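Local structure of hypothetical protein BP2299 (Bordetella pertussis Tohama I, 2FQP) at residues P49-P55 against E76-P82; K3-A7 against G28-G32. The protein is of unknown function but folds as a small cupin domain, a double-stranded beta-helix, and binds a zinc ion through three histidines. All blocks are in the same frame, centred on the assembly; numbering follows the deposited sequence.

The two contacts share one flank of the cupin barrel. Contact 1 is the more buried: it pairs strands 48-54 and 76-80 inside one antiparallel sheet, with hydrophobic groups and a zinc-bound histidine on its inner face. Contact 2 lies at the surface, where the N-terminal loop meets the loop after strand 18-25, and relies on backbone bonds, an arginine and water. The elements are contiguous rather than shared: residues 28-32 run along the other edge of strand 76-80, with Gly29 and Thr31 in backbone bonds to Asn81 and Val79, while Glu30 meets the amide of Asn78. Residues 28-32 then lead to His34 and His36, which join His77 at the zinc.

Contact 1: P49-P55 against E76-P82; sequences PLLLETP and EHNVINP. With ZN (zinc ion), chain E.
Leu52 and Val79 lie side by side and point the same way on the inner face of an antiparallel strand pair, CD2 of Leu52 resting 3.8 Å from CG2 of Val79. CD1 of Leu50 reaches the other methyl, CG1 of Val79, at 3.8 Å, and Phe87 and Phe89 of strand 87-94 pack against Leu50. CG2 of Val79 also sits over the centre of the His77 imidazole, 3.6 Å above its plane. With CG of His77 between the backbone N and carbonyl carbon (chi1 62°), the ring turns inward and NE2 binds the zinc ion at 2.3 Å; His34, His36 and three waters complete the site. Four backbone bonds hold the pairing, two in the hydrogen-bonded pair Leu51-Ile80 and two in Glu53-Asn78. The opposite face is close-packed too, but mixed: CB of Leu51 lies 4.0 Å from CB of Ile80, whose CD1 meets the carboxylate carbon CD of Glu53 at 3.6 Å. ND2 of Asn78 gives a nearly straight bond of 2.9 Å to OE1 of Glu53; OE1 lies in the plane of the Asn78 amide, whereas ND2 stands above the Glu53 carboxylate plane (44° out). The exposed ends are looser, Pro55 leaning on Glu76 O and Pro82 on the carbonyl of Pro49. Asn78 ND2 also donates to OE1 of Glu30, so one amide nitrogen serves two carboxylates; this would be expected to fix the amide flip and to ease the repulsion between two acids, while the methyl of Val79 over one face of the imidazole probably helps to limit its rotation.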
ATOM      1  N   PRO A  49      -2.941  15.731   5.666  1.00 12.94           N
ATOM      2  CA  PRO A  49      -2.467  15.630   7.053  1.00 13.04           C
ATOM      3  C   PRO A  49      -3.247  14.559   7.848  1.00 13.81           C
ATOM      4  O   PRO A  49      -4.446  14.314   7.598  1.00 13.02           O
ATOM      5  CB  PRO A  49      -2.753  17.037   7.609  1.00 14.04           C
ATOM      6  CG  PRO A  49      -3.980  17.467   6.888  1.00 15.25           C
ATOM      7  CD  PRO A  49      -3.776  16.927   5.461  1.00 14.32           C
ATOM      8  N   LEU A  50      -2.562  13.921   8.791  1.00 12.91           N
ATOM      9  CA  LEU A  50      -3.208  13.166   9.836  1.00 13.77           C
ATOM     10  C   LEU A  50      -2.745  13.759  11.143  1.00 16.48           C
ATOM     11  O   LEU A  50      -1.632  14.292  11.217  1.00 13.49           O
ATOM     12  CB  LEU A  50      -2.834  11.683   9.789  1.00 15.58           C
ATOM     13  CG  LEU A  50      -3.517  10.841   8.700  1.00 15.36           C
ATOM     14  CD1 LEU A  50      -3.124   9.427   8.926  1.00 16.99           C
ATOM     15  CD2 LEU A  50      -5.008  10.992   8.643  1.00 17.81           C
ATOM     16  N   LEU A  51      -3.608  13.683  12.156  1.00 12.82           N
ATOM     17  CA  LEU A  51      -3.276  14.195  13.464  1.00 15.48           C
ATOM     18  C   LEU A  51      -3.053  12.967  14.321  1.00 14.10           C
ATOM     19  O   LEU A  51      -3.955  12.128  14.445  1.00 14.23           O
ATOM     20  CB  LEU A  51      -4.413  15.069  13.991  1.00 13.72           C
ATOM     21  CG  LEU A  51      -4.258  15.628  15.407  1.00 18.46           C
ATOM     22  CD1 LEU A  51      -2.984  16.414  15.529  1.00 23.70           C
ATOM     23  CD2 LEU A  51      -5.447  16.512  15.745  1.00 25.99           C
ATOM     24  N   LEU A  52      -1.851  12.831  14.860  1.00 12.15           N
ATOM     25  CA  LEU A  52      -1.495  11.644  15.649  1.00 12.51           C
ATOM     26  C   LEU A  52      -1.395  12.006  17.115  1.00 12.58           C
ATOM     27  O   LEU A  52      -0.602  12.873  17.502  1.00 11.16           O
ATOM     28  CB  LEU A  52      -0.186  11.037  15.172  1.00 14.73           C
ATOM     29  CG  LEU A  52      -0.062  10.760  13.679  1.00 20.52           C
ATOM     30  CD1 LEU A  52       1.400  10.474  13.309  1.00 28.21           C
ATOM     31  CD2 LEU A  52      -0.978   9.619  13.313  1.00 24.43           C
ATOM     32  N   GLU A  53      -2.226  11.357  17.929  1.00 13.26           N
ATOM     33  CA  GLU A  53      -2.235  11.574  19.402  1.00 13.49           C
ATOM     34  C   GLU A  53      -1.535  10.420  20.069  1.00 13.76           C
ATOM     35  O   GLU A  53      -1.914   9.281  19.892  1.00 15.17           O
ATOM     36  CB  GLU A  53      -3.656  11.633  19.919  1.00 15.77           C
ATOM     37  CG  GLU A  53      -4.420  12.809  19.337  1.00 14.25           C
ATOM     38  CD  GLU A  53      -5.803  13.020  19.948  1.00 18.25           C
ATOM     39  OE1 GLU A  53      -6.529  12.032  20.245  1.00 14.86           O
ATOM     40  OE2 GLU A  53      -6.181  14.198  20.082  1.00 20.87           O
ATOM     41  N   THR A  54      -0.479  10.722  20.788  1.00 15.60           N
ATOM     42  CA  THR A  54       0.297   9.724  21.466  1.00 15.48           C
ATOM     43  C   THR A  54       0.326  10.146  22.914  1.00 17.01           C
ATOM     44  O   THR A  54      -0.163  11.222  23.275  1.00 15.10           O
ATOM     45  CB  THR A  54       1.705   9.656  20.854  1.00 16.39           C
ATOM     46  OG1 THR A  54       2.350  10.927  21.017  1.00 15.46           O
ATOM     47  CG2 THR A  54       1.618   9.326  19.395  1.00 19.64           C
ATOM     48  N   PRO A  55       0.800   9.259  23.784  1.00 17.25           N
ATOM     49  CA  PRO A  55       0.831   9.598  25.186  1.00 17.93           C
ATOM     50  C   PRO A  55       1.499  10.959  25.502  1.00 16.78           C
ATOM     51  O   PRO A  55       1.076  11.639  26.410  1.00 17.05           O
ATOM     52  CB  PRO A  55       1.612   8.432  25.792  1.00 15.44           C
ATOM     53  CG  PRO A  55       1.271   7.278  24.954  1.00 18.53           C
ATOM     54  CD  PRO A  55       1.273   7.880  23.538  1.00 16.80           C
ATOM     55  N   GLU A  76       1.316   3.073  20.246  1.00 13.48           N
ATOM     56  CA  GLU A  76       0.023   3.326  20.924  1.00 15.79           C
ATOM     57  C   GLU A  76      -0.381   4.708  20.546  1.00 15.38           C
ATOM     58  O   GLU A  76       0.372   5.652  20.755  1.00 15.99           O
ATOM     59  CB  GLU A  76       0.133   3.222  22.439  1.00 14.71           C
ATOM     60  CG  GLU A  76       0.473   1.835  22.942  1.00 24.31           C
ATOM     61  CD  GLU A  76      -0.127   1.528  24.333  1.00 24.71           C
ATOM     62  OE1 GLU A  76      -1.013   2.283  24.848  1.00 26.63           O
ATOM     63  OE2 GLU A  76       0.304   0.507  24.900  1.00 34.04           O
ATOM     64  N   HIS A  77      -1.556   4.841  19.943  1.00 13.17           N
ATOM     65  CA  HIS A  77      -2.044   6.145  19.532  1.00 12.83           C
ATOM     66  C   HIS A  77      -3.514   6.162  19.118  1.00 11.85           C
ATOM     67  O   HIS A  77      -4.152   5.127  19.018  1.00 12.28           O
ATOM     68  CB  HIS A  77      -1.203   6.672  18.356  1.00 16.50           C
ATOM     69  CG  HIS A  77      -1.266   5.829  17.119  1.00 13.73           C
ATOM     70  ND1 HIS A  77      -0.463   6.089  16.026  1.00 11.97           N
ATOM     71  CD2 HIS A  77      -2.002   4.743  16.793  1.00 17.22           C
ATOM     72  CE1 HIS A  77      -0.725   5.221  15.069  1.00 19.84           C
ATOM     73  NE2 HIS A  77      -1.644   4.382  15.505  1.00 23.06           N
ATOM     74  N   ASN A  78      -4.006   7.381  18.899  1.00  9.37           N
ATOM     75  CA  ASN A  78      -5.267   7.667  18.296  1.00  9.43           C
ATOM     76  C   ASN A  78      -4.930   8.454  17.027  1.00 11.88           C
ATOM     77  O   ASN A  78      -4.077   9.322  17.036  1.00 11.35           O
ATOM     78  CB  ASN A  78      -6.195   8.476  19.197  1.00 11.12           C
ATOM     79  CG  ASN A  78      -7.534   8.818  18.502  1.00 14.23           C
ATOM     80  OD1 ASN A  78      -8.082   7.986  17.807  1.00 14.72           O
ATOM     81  ND2 ASN A  78      -8.018  10.069  18.673  1.00 15.57           N
ATOM     82  N   VAL A  79      -5.587   8.133  15.925  1.00 10.58           N
ATOM     83  CA  VAL A  79      -5.294   8.803  14.686  1.00 10.22           C
ATOM     84  C   VAL A  79      -6.550   9.491  14.199  1.00  9.86           C
ATOM     85  O   VAL A  79      -7.567   8.865  14.125  1.00 11.77           O
ATOM     86  CB  VAL A  79      -4.893   7.785  13.593  1.00  9.87           C
ATOM     87  CG1 VAL A  79      -4.650   8.465  12.262  1.00  9.66           C
ATOM     88  CG2 VAL A  79      -3.642   7.052  14.006  1.00 11.27           C
ATOM     89  N   ILE A  80      -6.418  10.741  13.814  1.00 10.01           N
ATOM     90  CA  ILE A  80      -7.526  11.601  13.467  1.00 11.22           C
ATOM     91  C   ILE A  80      -7.312  12.185  12.080  1.00 10.21           C
ATOM     92  O   ILE A  80      -6.204  12.596  11.721  1.00 11.11           O
ATOM     93  CB  ILE A  80      -7.675  12.772  14.489  1.00 11.92           C
ATOM     94  CG1 ILE A  80      -8.113  12.264  15.864  1.00 17.79           C
ATOM     95  CG2 ILE A  80      -8.694  13.820  14.026  1.00 13.78           C
ATOM     96  CD1 ILE A  80      -7.856  13.285  16.970  1.00 15.12           C
ATOM     97  N   ASN A  81      -8.385  12.253  11.298  1.00 10.43           N
ATOM     98  CA  ASN A  81      -8.411  12.946  10.019  1.00 11.80           C
ATOM     99  C   ASN A  81      -8.961  14.372  10.243  1.00 12.57           C
ATOM    100  O   ASN A  81     -10.172  14.537  10.395  1.00 12.80           O
ATOM    101  CB  ASN A  81      -9.344  12.220   9.054  1.00 13.28           C
ATOM    102  CG  ASN A  81      -9.519  12.946   7.761  1.00  6.78           C
ATOM    103  OD1 ASN A  81      -8.694  13.791   7.377  1.00 10.92           O
ATOM    104  ND2 ASN A  81     -10.602  12.615   7.043  1.00  9.12           N
ATOM    105  N   PRO A  82      -8.086  15.380  10.242  1.00 12.70           N
ATOM    106  CA  PRO A  82      -8.541  16.732  10.580  1.00 13.57           C
ATOM    107  C   PRO A  82      -9.154  17.492   9.391  1.00 17.75           C
ATOM    108  O   PRO A  82      -9.529  18.665   9.531  1.00 19.34           O
ATOM    109  CB  PRO A  82      -7.253  17.407  11.002  1.00 15.93           C
ATOM    110  CG  PRO A  82      -6.214  16.802  10.101  1.00 16.33           C
ATOM    111  CD  PRO A  82      -6.624  15.348   9.960  1.00 10.95           C
TER
HETATM  112 ZN    ZN E 100      -2.680   2.756  14.272  1.00 22.09          ZN
HETATM  113  O   HOH W   1      -6.393  14.820   6.075  1.00 15.77           O
HETATM  114  O   HOH W   2      -4.132   1.596  12.767  1.00 31.37           O
HETATM  115  O   HOH W   3      -4.241   4.014  13.215  1.00 21.41           O
HETATM  116  O   HOH W   4      -1.992   3.172  12.403  1.00 16.44           O

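Contact 2: K3-A7 against G28-G32; sequences KRPGA and GGETG
The guanidinium of Arg4 meets Gly28 at its edge: Gly28 CA lies in its plane, and Gly28 O takes a hydrogen bond of 2.8 Å from NH1 while staying close to that plane. The carbonyl is approached well off its axis, at a C=O...N angle of 117°, as the extended Arg4 chain runs past the same oxygen, with its CG only 3.2 Å from Gly28 O. The Glu30 carboxylate is turned 55° from the guanidinium and its side chain crosses that of Arg4 at about a right angle. OE1 of Glu30 comes within 3.5 Å of CD of Arg4, but the charged atoms stay beyond salt-bridge distance; OE1 is instead bonded to ND2 of Asn78. OE2 turns to water: one links it to Arg4 N and another to Arg4 O, two separate single-water bridges to the backbone of one residue. Residues 28-32 form the approach to the zinc site, and Gly28, six residues before His34, fits the G(X)5HXH pattern of the first cupin motif; its positive phi of 79° suits glycine. Residues 3-7, which lead into strand 8-14, cross this loop by a single backbone bridge between Gly6 and Glu30. Glu30 N donates to Pro5 O at 2.9 Å, and Ala7 N returns a bond of 2.9 Å to Glu30 O from above the carbonyl plane. Pro5 O also lies 3.2 Å from Gly29 CA, in a CH...O contact. Beyond the bridge, the methyl of Ala7 packs on Trp23 and Phe25 of strand 18-25, while OG1 of Thr31 bonds to Gly32 O within the loop and to Val79 N of the neighbouring strand.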
ATOM      1  N   LYS A   3     -18.485  13.133  19.977  1.00 17.94           N
ATOM      2  CA  LYS A   3     -17.635  12.060  19.555  1.00 14.52           C
ATOM      3  C   LYS A   3     -17.372  12.167  18.083  1.00 16.67           C
ATOM      4  O   LYS A   3     -18.307  12.300  17.290  1.00 17.97           O
ATOM      5  CB  LYS A   3     -18.313  10.724  19.816  1.00 17.07           C
ATOM      6  N   ARG A   4     -16.113  12.087  17.703  1.00 14.29           N
ATOM      7  CA  ARG A   4     -15.770  12.056  16.307  1.00 14.78           C
ATOM      8  C   ARG A   4     -16.298  10.772  15.673  1.00 14.13           C
ATOM      9  O   ARG A   4     -16.426   9.736  16.342  1.00 13.88           O
ATOM     10  CB  ARG A   4     -14.261  12.089  16.125  1.00 13.73           C
ATOM     11  CG  ARG A   4     -13.657  13.433  16.375  1.00 14.75           C
ATOM     12  CD  ARG A   4     -12.167  13.324  16.326  1.00 12.75           C
ATOM     13  NE  ARG A   4     -11.483  14.585  16.630  1.00 16.38           N
ATOM     14  CZ  ARG A   4     -11.383  15.629  15.795  1.00 24.67           C
ATOM     15  NH1 ARG A   4     -11.956  15.606  14.600  1.00 23.70           N
ATOM     16  NH2 ARG A   4     -10.739  16.727  16.175  1.00 26.27           N
ATOM     17  N   PRO A   5     -16.638  10.853  14.382  1.00 14.43           N
ATOM     18  CA  PRO A   5     -17.052   9.642  13.685  1.00 15.94           C
ATOM     19  C   PRO A   5     -15.924   8.590  13.640  1.00 15.29           C
ATOM     20  O   PRO A   5     -14.759   8.943  13.687  1.00 13.73           O
ATOM     21  CB  PRO A   5     -17.405  10.150  12.283  1.00 18.11           C
ATOM     22  CG  PRO A   5     -16.780  11.505  12.156  1.00 19.11           C
ATOM     23  CD  PRO A   5     -16.682  12.053  13.536  1.00 15.15           C
ATOM     24  N   GLY A   6     -16.276   7.316  13.580  1.00 14.06           N
ATOM     25  CA  GLY A   6     -15.288   6.255  13.502  1.00 12.74           C
ATOM     26  C   GLY A   6     -14.738   6.099  12.093  1.00 10.30           C
ATOM     27  O   GLY A   6     -15.478   6.150  11.082  1.00 11.96           O
ATOM     28  N   ALA A   7     -13.428   5.870  12.012  1.00 15.03           N
ATOM     29  CA  ALA A   7     -12.818   5.360  10.796  1.00 14.04           C
ATOM     30  C   ALA A   7     -13.260   3.907  10.575  1.00 15.89           C
ATOM     31  O   ALA A   7     -13.414   3.135  11.530  1.00 13.69           O
ATOM     32  CB  ALA A   7     -11.244   5.478  10.857  1.00 16.13           C
ATOM     33  N   GLY A  28     -13.062  14.557   9.849  1.00 10.32           N
ATOM     34  CA  GLY A  28     -13.058  14.694  11.290  1.00 13.24           C
ATOM     35  C   GLY A  28     -12.957  13.374  12.036  1.00 12.55           C
ATOM     36  O   GLY A  28     -12.987  13.359  13.254  1.00 13.46           O
ATOM     37  N   GLY A  29     -12.793  12.264  11.310  1.00 13.16           N
ATOM     38  CA  GLY A  29     -12.975  10.946  11.882  1.00 11.02           C
ATOM     39  C   GLY A  29     -11.726  10.493  12.614  1.00 11.12           C
ATOM     40  O   GLY A  29     -10.655  11.050  12.417  1.00 12.69           O
ATOM     41  N   GLU A  30     -11.876   9.467  13.443  1.00 11.57           N
ATOM     42  CA  GLU A  30     -10.736   8.896  14.204  1.00 11.35           C
ATOM     43  C   GLU A  30     -10.789   7.372  14.388  1.00 11.54           C
ATOM     44  O   GLU A  30     -11.838   6.752  14.315  1.00 10.53           O
ATOM     45  CB  GLU A  30     -10.642   9.549  15.591  1.00 11.57           C
ATOM     46  CG  GLU A  30     -11.791   9.142  16.506  1.00 12.94           C
ATOM     47  CD  GLU A  30     -11.775   9.834  17.870  1.00 13.52           C
ATOM     48  OE1 GLU A  30     -10.835  10.629  18.149  1.00 14.02           O
ATOM     49  OE2 GLU A  30     -12.737   9.593  18.624  1.00 13.55           O
ATOM     50  N   THR A  31      -9.642   6.780  14.704  1.00 10.70           N
ATOM     51  CA  THR A  31      -9.562   5.347  15.013  1.00 12.38           C
ATOM     52  C   THR A  31     -10.062   4.931  16.374  1.00 13.16           C
ATOM     53  O   THR A  31     -10.510   3.774  16.541  1.00 13.81           O
ATOM     54  CB  THR A  31      -8.114   4.811  14.915  1.00 15.10           C
ATOM     55  OG1 THR A  31      -7.257   5.655  15.686  1.00  9.75           O
ATOM     56  CG2 THR A  31      -7.662   4.793  13.485  1.00 12.92           C
ATOM     57  N   GLY A  32      -9.925   5.836  17.343  1.00 11.36           N
ATOM     58  CA  GLY A  32      -9.923   5.497  18.770  1.00 13.94           C
ATOM     59  C   GLY A  32      -8.534   5.021  19.129  1.00 11.79           C
ATOM     60  O   GLY A  32      -7.739   4.645  18.248  1.00 12.74           O
TER
HETATM   61  O   HOH W   5     -14.056  11.973  19.652  1.00 18.92           O
HETATM   62  O   HOH W   6     -14.980   8.331  17.921  1.00 23.87           O